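PDB 3FDU: putative enoyl-CoA hydratase/isomerase, which probably acts on acyl-CoA thioesters as a crotonase-family enoyl-CoA hydratase or isomerase, although its actual substrate and reaction are not established. Local coordinates for residues Leu18-Leu29 against Arg56-Asp67; Lys100-Gly108 against Ala188-Leu199. The protein carries 4 engineered substitutions. One frame throughout, in Å; residues are numbered along the deposited sequence.

Interaction 1. Residues Leu18-Leu29 against Arg56-Asp67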
loop_
_atom_site.group_PDB
_atom_site.type_symbol
_atom_site.label_atom_id
_atom_site.label_comp_id
_atom_site.label_asym_id
_atom_site.label_seq_id
_atom_site.Cartn_x
_atom_site.Cartn_y
_atom_site.Cartn_z
ATOM N N LEU A 18 8.590 -16.672 -22.350
ATOM C CA LEU A 18 7.437 -16.538 -23.243
ATOM C C LEU A 18 7.484 -15.143 -23.854
ATOM O O LEU A 18 7.418 -14.129 -23.155
ATOM C CB LEU A 18 6.115 -16.750 -22.499
ATOM C CG LEU A 18 5.875 -18.201 -22.006
ATOM C CD1 LEU A 18 4.632 -18.326 -21.164
ATOM C CD2 LEU A 18 5.780 -19.112 -23.225
ATOM N N ALA A 19 7.596 -15.070 -25.169
ATOM C CA ALA A 19 7.735 -13.762 -25.763
ATOM C C ALA A 19 6.649 -13.487 -26.781
ATOM O O ALA A 19 6.510 -14.216 -27.776
ATOM C CB ALA A 19 9.157 -13.605 -26.386
ATOM N N ILE A 20 5.882 -12.431 -26.515
ATOM C CA ILE A 20 4.824 -11.988 -27.419
ATOM C C ILE A 20 5.478 -11.389 -28.663
ATOM O O ILE A 20 6.359 -10.503 -28.584
ATOM C CB ILE A 20 3.856 -10.989 -26.709
ATOM C CG1 ILE A 20 3.317 -11.645 -25.386
ATOM C CG2 ILE A 20 2.712 -10.655 -27.574
ATOM C CD1 ILE A 20 2.474 -10.684 -24.487
ATOM N N ASN A 21 5.016 -11.852 -29.820
ATOM C CA ASN A 21 5.670 -11.493 -31.070
ATOM C C ASN A 21 4.623 -11.160 -32.139
ATOM O O ASN A 21 4.349 -11.970 -33.042
ATOM C CB ASN A 21 6.519 -12.691 -31.519
ATOM C CG ASN A 21 7.475 -12.346 -32.638
ATOM O OD1 ASN A 21 7.675 -11.182 -32.991
ATOM N ND2 ASN A 21 8.062 -13.378 -33.216
ATOM N N ARG A 22 4.032 -9.980 -32.026
ATOM C CA ARG A 22 3.099 -9.520 -33.033
ATOM C C ARG A 22 3.408 -8.074 -33.348
ATOM O O ARG A 22 2.607 -7.199 -33.046
ATOM C CB ARG A 22 1.639 -9.672 -32.520
ATOM C CG ARG A 22 0.604 -9.587 -33.632
ATOM C CD ARG A 22 -0.753 -9.399 -33.034
ATOM N NE ARG A 22 -1.759 -9.152 -34.048
ATOM C CZ ARG A 22 -2.903 -8.531 -33.827
ATOM N NH1 ARG A 22 -3.201 -8.047 -32.612
ATOM N NH2 ARG A 22 -3.734 -8.353 -34.845
ATOM N N PRO A 23 4.589 -7.813 -33.927
ATOM C CA PRO A 23 5.060 -6.428 -34.156
ATOM C C PRO A 23 4.166 -5.627 -35.073
ATOM O O PRO A 23 4.031 -4.427 -34.884
ATOM C CB PRO A 23 6.459 -6.624 -34.816
ATOM C CG PRO A 23 6.407 -8.043 -35.407
ATOM C CD PRO A 23 5.586 -8.819 -34.377
ATOM N N GLU A 24 3.528 -6.249 -36.051
ATOM C CA GLU A 24 2.701 -5.435 -36.954
ATOM C C GLU A 24 1.636 -4.690 -36.167
ATOM O O GLU A 24 1.067 -3.695 -36.644
ATOM C CB GLU A 24 2.058 -6.277 -38.068
ATOM N N ALA A 25 1.344 -5.162 -34.951
ATOM C CA ALA A 25 0.266 -4.536 -34.180
ATOM C C ALA A 25 0.777 -4.054 -32.829
ATOM O O ALA A 25 -0.018 -3.848 -31.930
ATOM C CB ALA A 25 -0.886 -5.522 -33.984
ATOM N N LYS A 26 2.094 -3.879 -32.701
ATOM C CA LYS A 26 2.728 -3.599 -31.394
ATOM C C LYS A 26 2.168 -4.494 -30.289
ATOM O O LYS A 26 1.865 -4.013 -29.163
ATOM C CB LYS A 26 2.567 -2.141 -30.993
ATOM C CG LYS A 26 3.326 -1.207 -31.954
ATOM C CD LYS A 26 3.021 0.251 -31.681
ATOM C CE LYS A 26 3.812 0.729 -30.509
ATOM N NZ LYS A 26 4.552 2.005 -30.836
ATOM N N ASN A 27 2.045 -5.775 -30.621
ATOM C CA ASN A 27 1.716 -6.772 -29.616
ATOM C C ASN A 27 0.304 -6.600 -29.008
ATOM O O ASN A 27 0.023 -7.078 -27.890
ATOM C CB ASN A 27 2.808 -6.780 -28.525
ATOM C CG ASN A 27 4.049 -7.588 -28.961
ATOM O OD1 ASN A 27 4.114 -8.016 -30.108
ATOM N ND2 ASN A 27 5.034 -7.782 -28.053
ATOM N N ALA A 28 -0.583 -5.918 -29.715
ATOM C CA ALA A 28 -2.012 -5.948 -29.284
ATOM C C ALA A 28 -2.507 -7.383 -29.201
ATOM O O ALA A 28 -2.170 -8.212 -30.058
ATOM C CB ALA A 28 -2.962 -5.085 -30.223
ATOM N N LEU A 29 -3.323 -7.683 -28.186
ATOM C CA LEU A 29 -3.760 -9.076 -27.971
ATOM C C LEU A 29 -5.193 -9.303 -28.443
ATOM O O LEU A 29 -6.050 -8.516 -28.159
ATOM C CB LEU A 29 -3.651 -9.468 -26.494
ATOM C CG LEU A 29 -2.234 -9.236 -25.956
ATOM C CD1 LEU A 29 -2.163 -9.427 -24.441
ATOM C CD2 LEU A 29 -1.199 -10.175 -26.661
ATOM N N ARG A 56 7.486 -11.488 -21.669
ATOM C CA ARG A 56 7.823 -10.175 -22.157
ATOM C C ARG A 56 7.428 -10.081 -23.609
ATOM O O ARG A 56 6.939 -11.047 -24.181
ATOM C CB ARG A 56 9.329 -9.935 -22.050
ATOM C CG ARG A 56 10.161 -11.036 -22.725
ATOM C CD ARG A 56 11.632 -10.637 -22.618
ATOM N NE ARG A 56 12.581 -11.635 -23.081
ATOM C CZ ARG A 56 12.906 -11.827 -24.349
ATOM N NH1 ARG A 56 12.282 -11.142 -25.291
ATOM N NH2 ARG A 56 13.832 -12.724 -24.674
ATOM N N GLY A 57 7.612 -8.920 -24.208
ATOM C CA GLY A 57 7.576 -8.857 -25.667
ATOM C C GLY A 57 8.860 -9.442 -26.277
ATOM O O GLY A 57 9.901 -9.548 -25.608
ATOM N N ALA A 58 8.822 -9.756 -27.559
ATOM C CA ALA A 58 10.010 -10.227 -28.285
ATOM C C ALA A 58 10.990 -9.086 -28.569
ATOM O O ALA A 58 12.212 -9.294 -28.631
ATOM C CB ALA A 58 9.573 -10.900 -29.612
ATOM N N GLU A 59 10.466 -7.866 -28.727
ATOM C CA GLU A 59 11.289 -6.763 -29.226
ATOM C C GLU A 59 11.084 -5.490 -28.451
ATOM O O GLU A 59 11.271 -5.497 -27.236
ATOM C CB GLU A 59 10.975 -6.523 -30.691
ATOM C CG GLU A 59 11.782 -7.391 -31.625
ATOM C CD GLU A 59 13.086 -6.696 -31.980
ATOM O OE1 GLU A 59 13.691 -6.079 -31.062
ATOM O OE2 GLU A 59 13.501 -6.749 -33.166
ATOM N N HIS A 60 10.665 -4.421 -29.129
ATOM C CA HIS A 60 10.620 -3.080 -28.502
ATOM C C HIS A 60 9.367 -2.687 -27.695
ATOM O O HIS A 60 9.355 -1.605 -27.110
ATOM C CB HIS A 60 10.854 -1.993 -29.548
ATOM C CG HIS A 60 12.120 -2.180 -30.335
ATOM N ND1 HIS A 60 13.369 -2.159 -29.751
ATOM C CD2 HIS A 60 12.327 -2.388 -31.661
ATOM C CE1 HIS A 60 14.294 -2.342 -30.682
ATOM N NE2 HIS A 60 13.689 -2.490 -31.846
ATOM N N ASP A 61 8.352 -3.548 -27.682
ATOM C CA ASP A 61 7.067 -3.297 -26.958
ATOM C C ASP A 61 6.610 -4.500 -26.141
ATOM O O ASP A 61 6.896 -5.638 -26.488
ATOM C CB ASP A 61 5.938 -2.955 -27.953
ATOM C CG ASP A 61 6.213 -1.654 -28.687
ATOM O OD1 ASP A 61 6.175 -0.600 -28.026
ATOM O OD2 ASP A 61 6.476 -1.721 -29.919
ATOM N N PHE A 62 5.895 -4.252 -25.057
ATOM C CA PHE A 62 5.322 -5.355 -24.307
ATOM C C PHE A 62 3.932 -5.708 -24.872
ATOM O O PHE A 62 3.726 -6.775 -25.468
ATOM C CB PHE A 62 5.212 -4.958 -22.831
ATOM C CG PHE A 62 4.611 -6.042 -21.964
ATOM C CD1 PHE A 62 4.929 -7.363 -22.189
ATOM C CD2 PHE A 62 3.723 -5.719 -20.908
ATOM C CE1 PHE A 62 4.415 -8.389 -21.352
ATOM C CE2 PHE A 62 3.174 -6.765 -20.070
ATOM C CZ PHE A 62 3.532 -8.086 -20.315
ATOM N N THR A 63 2.991 -4.794 -24.725
ATOM C CA THR A 63 1.666 -4.937 -25.383
ATOM C C THR A 63 0.883 -3.634 -25.482
ATOM O O THR A 63 0.787 -2.808 -24.518
ATOM C CB THR A 63 0.769 -6.057 -24.738
ATOM O OG1 THR A 63 -0.512 -6.088 -25.377
ATOM C CG2 THR A 63 0.525 -5.746 -23.287
ATOM N N ALA A 64 0.343 -3.433 -26.687
ATOM C CA ALA A 64 -0.487 -2.269 -26.970
ATOM C C ALA A 64 -1.879 -2.439 -26.338
ATOM O O ALA A 64 -2.746 -1.573 -26.459
ATOM C CB ALA A 64 -0.629 -2.075 -28.518
ATOM N N GLY A 65 -2.112 -3.558 -25.673
ATOM C CA GLY A 65 -3.459 -3.748 -25.053
ATOM C C GLY A 65 -4.415 -4.594 -25.899
ATOM O O GLY A 65 -4.000 -5.271 -26.833
ATOM N N ASN A 66 -5.707 -4.553 -25.575
ATOM C CA ASN A 66 -6.712 -5.340 -26.312
ATOM C C ASN A 66 -6.744 -4.876 -27.786
ATOM O O ASN A 66 -6.817 -3.705 -28.045
ATOM C CB ASN A 66 -8.091 -5.116 -25.675
ATOM C CG ASN A 66 -9.109 -6.072 -26.164
ATOM O OD1 ASN A 66 -8.811 -7.265 -26.361
ATOM N ND2 ASN A 66 -10.356 -5.576 -26.371
ATOM N N ASP A 67 -6.684 -5.805 -28.734
ATOM C CA ASP A 67 -6.776 -5.459 -30.152
ATOM C C ASP A 67 -8.115 -4.769 -30.512
ATOM O O ASP A 67 -9.241 -5.344 -30.294
ATOM C CB ASP A 67 -6.575 -6.726 -30.959
ATOM C CG ASP A 67 -6.581 -6.473 -32.469
ATOM O OD1 ASP A 67 -5.481 -6.399 -33.024
ATOM O OD2 ASP A 67 -7.674 -6.344 -33.078
HETATM O O HOH W 1 6.911 1.665 -28.991
#
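Asn27 sets its side-chain amide against the backbone that follows strand 52-57. Its ND2 donates to Phe62 O at 3.1 Å, the oxygen lying in the amide plane while the nitrogen comes from above the carbonyl plane. CG stands beside the backbone N (chi1 -81°), which also lets OD1 accept from Arg22 N at 2.7 Å; with a weak ND2 bond to Ile20 O, the flat group is fixed at both ends. Asparagine suits the site twice, offering a donor and an acceptor and tolerating the positive phi of a type I' turn. Thr63 OG1 donates to Asn27 O at 2.8 Å and accepts from Gly65 N, an ST turn, while Gly65 takes up backbone angles that favour glycine.

On either side of this buried part the backbones pair. Ile20 N and O form a parallel ladder with Arg56 O and Ala58 N; farther on, Leu29 N bonds Gly65 O and Leu29 O accepts from Asp67 N. Arg22, long and extended, forms a salt bridge through NH1 to Asp67 OD1 (2.8 Å) and gives the same nitrogen to Ala28 O, each near the guanidinium plane, with Ala25 CB 3.5 Å above one face.

The Lys26 side is looser. Its exposed chain bends over the Asp61 carboxylate, but NZ stays 4.2 Å from OD1, too far for a salt bridge, and a water joins the two; Asp61 OD1 also accepts from Val109 N.

The loop Ala64-Asp67 probably corresponds to the segment that, in characterised crotonases, supplies an oxyanion-hole NH. Asp67 precedes helix 68-76, which it caps through Asp70 N. Leu18, Ile20 and Leu29 pack on helix 31-46, and Phe62 rests on Ile104 and Val106 of strand 102-106.

Interaction 2. Residues Lys100-Gly108 against Ala188-Leu199; sequences KPLIIAVKG and AYATAQATAQHL
The hydroxyl of Tyr189 is held from two directions: it bonds to Glu59 O, and a water donates to OH at 2.9 Å. The same water donates to Ala105 O at 2.8 Å, tying the first turn of helix 188-200 to strand 102-106. With the hydroxyl tethered, the ring becomes a platform for Lys107. The extended lysine chain runs obliquely over one face, placing CE 3.6 Å from the ring centroid and only 7° off the normal, a CH-pi contact; NZ, 4.0 Å from that centroid, adds a cation-pi interaction. Arg56 makes another cation-pi contact from the opposite face, and Ala105 CB meets the ring edge, 3.6 Å from Tyr189 CD1.

Beyond the tyrosine the contact is apolar. Strand and helix run nearly antiparallel, at 168°, and their axes approach to 7.9 Å. Small side chains suit such closeness: Ala105 lies against Ala188 and Ala192, letting the helix backbone come near. Ile103 then divides its branches, CG2 against Ala192 CB and CD1 resting 3.7 Å from Ala196 N. Thr195 folds OG1 back onto Thr191 O (chi1 -55°), which leaves its methyl CG2 to meet Ile103 CD1. At the far end Pro101 CB touches Leu199 CD1 at 3.8 Å, where Phe165 of the second subunit packs on both residues.

Alternate residues of the segment, Pro101, Ile103, Ala105 and Lys107, thus face one side of the helix. This is the layered packing of a helix on a largely parallel sheet found in the alpha/beta core of the crotonase fold.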
loop_
_atom_site.group_PDB
_atom_site.type_symbol
_atom_site.label_atom_id
_atom_site.label_comp_id
_atom_site.label_asym_id
_atom_site.label_seq_id
_atom_site.Cartn_x
_atom_site.Cartn_y
_atom_site.Cartn_z
ATOM N N LYS A 100 4.793 -20.930 -9.625
ATOM C CA LYS A 100 6.213 -20.685 -9.763
ATOM C C LYS A 100 6.458 -19.177 -9.939
ATOM O O LYS A 100 5.514 -18.455 -10.243
ATOM C CB LYS A 100 6.756 -21.441 -10.996
ATOM C CG LYS A 100 6.621 -23.004 -10.799
ATOM C CD LYS A 100 6.859 -23.832 -12.114
ATOM C CE LYS A 100 6.737 -25.371 -11.778
ATOM N NZ LYS A 100 7.019 -26.095 -13.075
ATOM N N PRO A 101 7.709 -18.728 -9.744
ATOM C CA PRO A 101 7.910 -17.273 -9.842
ATOM C C PRO A 101 7.627 -16.814 -11.298
ATOM O O PRO A 101 8.018 -17.512 -12.262
ATOM C CB PRO A 101 9.382 -17.086 -9.479
ATOM C CG PRO A 101 9.731 -18.385 -8.574
ATOM C CD PRO A 101 8.936 -19.449 -9.342
ATOM N N LEU A 102 6.933 -15.677 -11.432
ATOM C CA LEU A 102 6.581 -15.056 -12.739
ATOM C C LEU A 102 7.269 -13.688 -12.816
ATOM O O LEU A 102 7.003 -12.804 -11.977
ATOM C CB LEU A 102 5.065 -14.876 -12.871
ATOM C CG LEU A 102 4.564 -14.217 -14.186
ATOM C CD1 LEU A 102 5.023 -15.013 -15.443
ATOM C CD2 LEU A 102 3.035 -14.120 -14.181
ATOM N N ILE A 103 8.184 -13.521 -13.780
ATOM C CA ILE A 103 8.847 -12.257 -13.964
ATOM C C ILE A 103 8.367 -11.673 -15.280
ATOM O O ILE A 103 8.223 -12.408 -16.243
ATOM C CB ILE A 103 10.395 -12.403 -14.001
ATOM C CG1 ILE A 103 10.922 -13.112 -12.725
ATOM C CG2 ILE A 103 11.096 -11.053 -14.269
ATOM C CD1 ILE A 103 12.410 -13.479 -12.825
ATOM N N ILE A 104 8.109 -10.356 -15.301
ATOM C CA ILE A 104 7.737 -9.645 -16.517
ATOM C C ILE A 104 8.782 -8.574 -16.829
ATOM O O ILE A 104 9.290 -7.856 -15.929
ATOM C CB ILE A 104 6.309 -9.059 -16.432
ATOM C CG1 ILE A 104 5.303 -10.256 -16.379
ATOM C CG2 ILE A 104 6.029 -8.128 -17.672
ATOM C CD1 ILE A 104 3.811 -9.911 -16.426
ATOM N N ALA A 105 9.106 -8.434 -18.098
ATOM C CA ALA A 105 10.056 -7.398 -18.484
ATOM C C ALA A 105 9.383 -6.472 -19.499
ATOM O O ALA A 105 8.896 -6.950 -20.499
ATOM C CB ALA A 105 11.355 -8.044 -19.125
ATOM N N VAL A 106 9.399 -5.162 -19.258
ATOM C CA VAL A 106 8.624 -4.233 -20.091
ATOM C C VAL A 106 9.548 -3.269 -20.859
ATOM O O VAL A 106 10.426 -2.658 -20.257
ATOM C CB VAL A 106 7.653 -3.389 -19.195
ATOM C CG1 VAL A 106 6.856 -2.371 -20.020
ATOM C CG2 VAL A 106 6.687 -4.333 -18.485
ATOM N N LYS A 107 9.340 -3.161 -22.164
ATOM C CA LYS A 107 9.906 -2.101 -23.018
ATOM C C LYS A 107 8.721 -1.514 -23.784
ATOM O O LYS A 107 7.726 -2.218 -24.042
ATOM C CB LYS A 107 10.877 -2.678 -24.065
ATOM C CG LYS A 107 12.226 -3.132 -23.546
ATOM C CD LYS A 107 13.124 -3.636 -24.682
ATOM C CE LYS A 107 14.327 -4.241 -24.063
ATOM N NZ LYS A 107 15.405 -4.675 -25.038
ATOM N N GLY A 108 8.813 -0.235 -24.120
ATOM C CA GLY A 108 7.810 0.407 -24.939
ATOM C C GLY A 108 6.387 0.379 -24.348
ATOM O O GLY A 108 6.196 0.509 -23.140
ATOM N N ALA A 188 16.340 -4.508 -19.854
ATOM C CA ALA A 188 15.239 -5.138 -19.162
ATOM C C ALA A 188 15.243 -6.625 -19.366
ATOM O O ALA A 188 15.021 -7.379 -18.393
ATOM C CB ALA A 188 13.878 -4.485 -19.586
ATOM N N TYR A 189 15.529 -7.073 -20.596
ATOM C CA TYR A 189 15.495 -8.492 -20.893
ATOM C C TYR A 189 16.685 -9.270 -20.308
ATOM O O TYR A 189 16.496 -10.372 -19.842
ATOM C CB TYR A 189 15.379 -8.780 -22.396
ATOM C CG TYR A 189 14.152 -8.124 -23.049
ATOM C CD1 TYR A 189 13.116 -7.587 -22.260
ATOM C CD2 TYR A 189 14.007 -8.109 -24.440
ATOM C CE1 TYR A 189 11.941 -7.018 -22.833
ATOM C CE2 TYR A 189 12.849 -7.527 -25.052
ATOM C CZ TYR A 189 11.828 -6.966 -24.239
ATOM O OH TYR A 189 10.699 -6.411 -24.831
ATOM N N ALA A 190 17.900 -8.725 -20.366
ATOM C CA ALA A 190 19.044 -9.384 -19.697
ATOM C C ALA A 190 18.810 -9.430 -18.191
ATOM O O ALA A 190 19.096 -10.435 -17.557
ATOM C CB ALA A 190 20.415 -8.642 -20.007
ATOM N N THR A 191 18.292 -8.351 -17.603
ATOM C CA THR A 191 18.069 -8.365 -16.158
ATOM C C THR A 191 17.043 -9.439 -15.778
ATOM O O THR A 191 17.193 -10.166 -14.765
ATOM C CB THR A 191 17.567 -7.002 -15.621
ATOM O OG1 THR A 191 18.581 -6.001 -15.770
ATOM C CG2 THR A 191 17.222 -7.115 -14.128
ATOM N N ALA A 192 15.974 -9.536 -16.564
ATOM C CA ALA A 192 14.928 -10.500 -16.250
ATOM C C ALA A 192 15.515 -11.936 -16.316
ATOM O O ALA A 192 15.169 -12.810 -15.514
ATOM C CB ALA A 192 13.810 -10.379 -17.206
ATOM N N GLN A 193 16.371 -12.165 -17.301
ATOM C CA GLN A 193 16.996 -13.467 -17.486
ATOM C C GLN A 193 17.987 -13.764 -16.350
ATOM O O GLN A 193 17.978 -14.876 -15.864
ATOM C CB GLN A 193 17.681 -13.545 -18.889
ATOM C CG GLN A 193 18.658 -14.725 -19.041
ATOM C CD GLN A 193 17.958 -16.103 -19.027
ATOM O OE1 GLN A 193 16.771 -16.233 -19.347
ATOM N NE2 GLN A 193 18.713 -17.136 -18.681
ATOM N N ALA A 194 18.800 -12.788 -15.915
ATOM C CA ALA A 194 19.763 -13.049 -14.801
ATOM C C ALA A 194 19.056 -13.320 -13.481
ATOM O O ALA A 194 19.510 -14.133 -12.646
ATOM C CB ALA A 194 20.770 -11.888 -14.624
ATOM N N THR A 195 17.959 -12.593 -13.258
ATOM C CA THR A 195 17.131 -12.825 -12.094
ATOM C C THR A 195 16.500 -14.213 -12.159
ATOM O O THR A 195 16.487 -14.920 -11.160
ATOM C CB THR A 195 16.082 -11.680 -11.937
ATOM O OG1 THR A 195 16.777 -10.445 -11.918
ATOM C CG2 THR A 195 15.347 -11.730 -10.613
ATOM N N ALA A 196 15.933 -14.596 -13.301
ATOM C CA ALA A 196 15.342 -15.931 -13.443
ATOM C C ALA A 196 16.402 -17.054 -13.152
ATOM O O ALA A 196 16.066 -18.046 -12.527
ATOM C CB ALA A 196 14.778 -16.125 -14.825
ATOM N N GLN A 197 17.633 -16.873 -13.628
ATOM C CA GLN A 197 18.698 -17.860 -13.402
ATOM C C GLN A 197 19.046 -17.913 -11.918
ATOM O O GLN A 197 19.262 -19.004 -11.368
ATOM C CB GLN A 197 19.961 -17.483 -14.181
ATOM C CG GLN A 197 19.972 -17.908 -15.646
ATOM C CD GLN A 197 21.057 -17.175 -16.484
ATOM O OE1 GLN A 197 21.066 -17.253 -17.721
ATOM N NE2 GLN A 197 21.963 -16.470 -15.812
ATOM N N HIS A 198 19.142 -16.753 -11.270
ATOM C CA HIS A 198 19.370 -16.733 -9.826
ATOM C C HIS A 198 18.272 -17.504 -9.091
ATOM O O HIS A 198 18.556 -18.315 -8.218
ATOM C CB HIS A 198 19.488 -15.294 -9.298
ATOM C CG HIS A 198 19.565 -15.192 -7.790
ATOM N ND1 HIS A 198 20.522 -15.845 -7.041
ATOM C CD2 HIS A 198 18.851 -14.445 -6.909
ATOM C CE1 HIS A 198 20.372 -15.539 -5.764
ATOM N NE2 HIS A 198 19.367 -14.684 -5.661
ATOM N N LEU A 199 17.012 -17.269 -9.440
ATOM C CA LEU A 199 15.934 -18.005 -8.802
ATOM C C LEU A 199 16.005 -19.522 -9.086
ATOM O O LEU A 199 15.674 -20.309 -8.191
ATOM C CB LEU A 199 14.544 -17.447 -9.182
ATOM C CG LEU A 199 14.300 -16.000 -8.719
ATOM C CD1 LEU A 199 12.819 -15.535 -9.021
ATOM C CD2 LEU A 199 14.608 -15.896 -7.243
HETATM O O HOH W 2 8.371 -6.272 -23.171
#

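Along the chain the two contacts come in series, neither nesting nor crossing. Interaction 1 closes first: from strand 15-20 the chain runs through helix 31-46 and returns in strand 52-57, a beta-alpha-beta unit, before its loop enters helix 68-76. Interaction 2 opens later, at strand 102-106, and closes after about eighty residues, when helix 188-200 comes back to cover that strand. Strands 52-57 and 102-106 are neighbours in one sheet, so the contacts meet there, where Arg56 CB packs against Ala105 O. Together they tie the early part of the sheet to a much later helix.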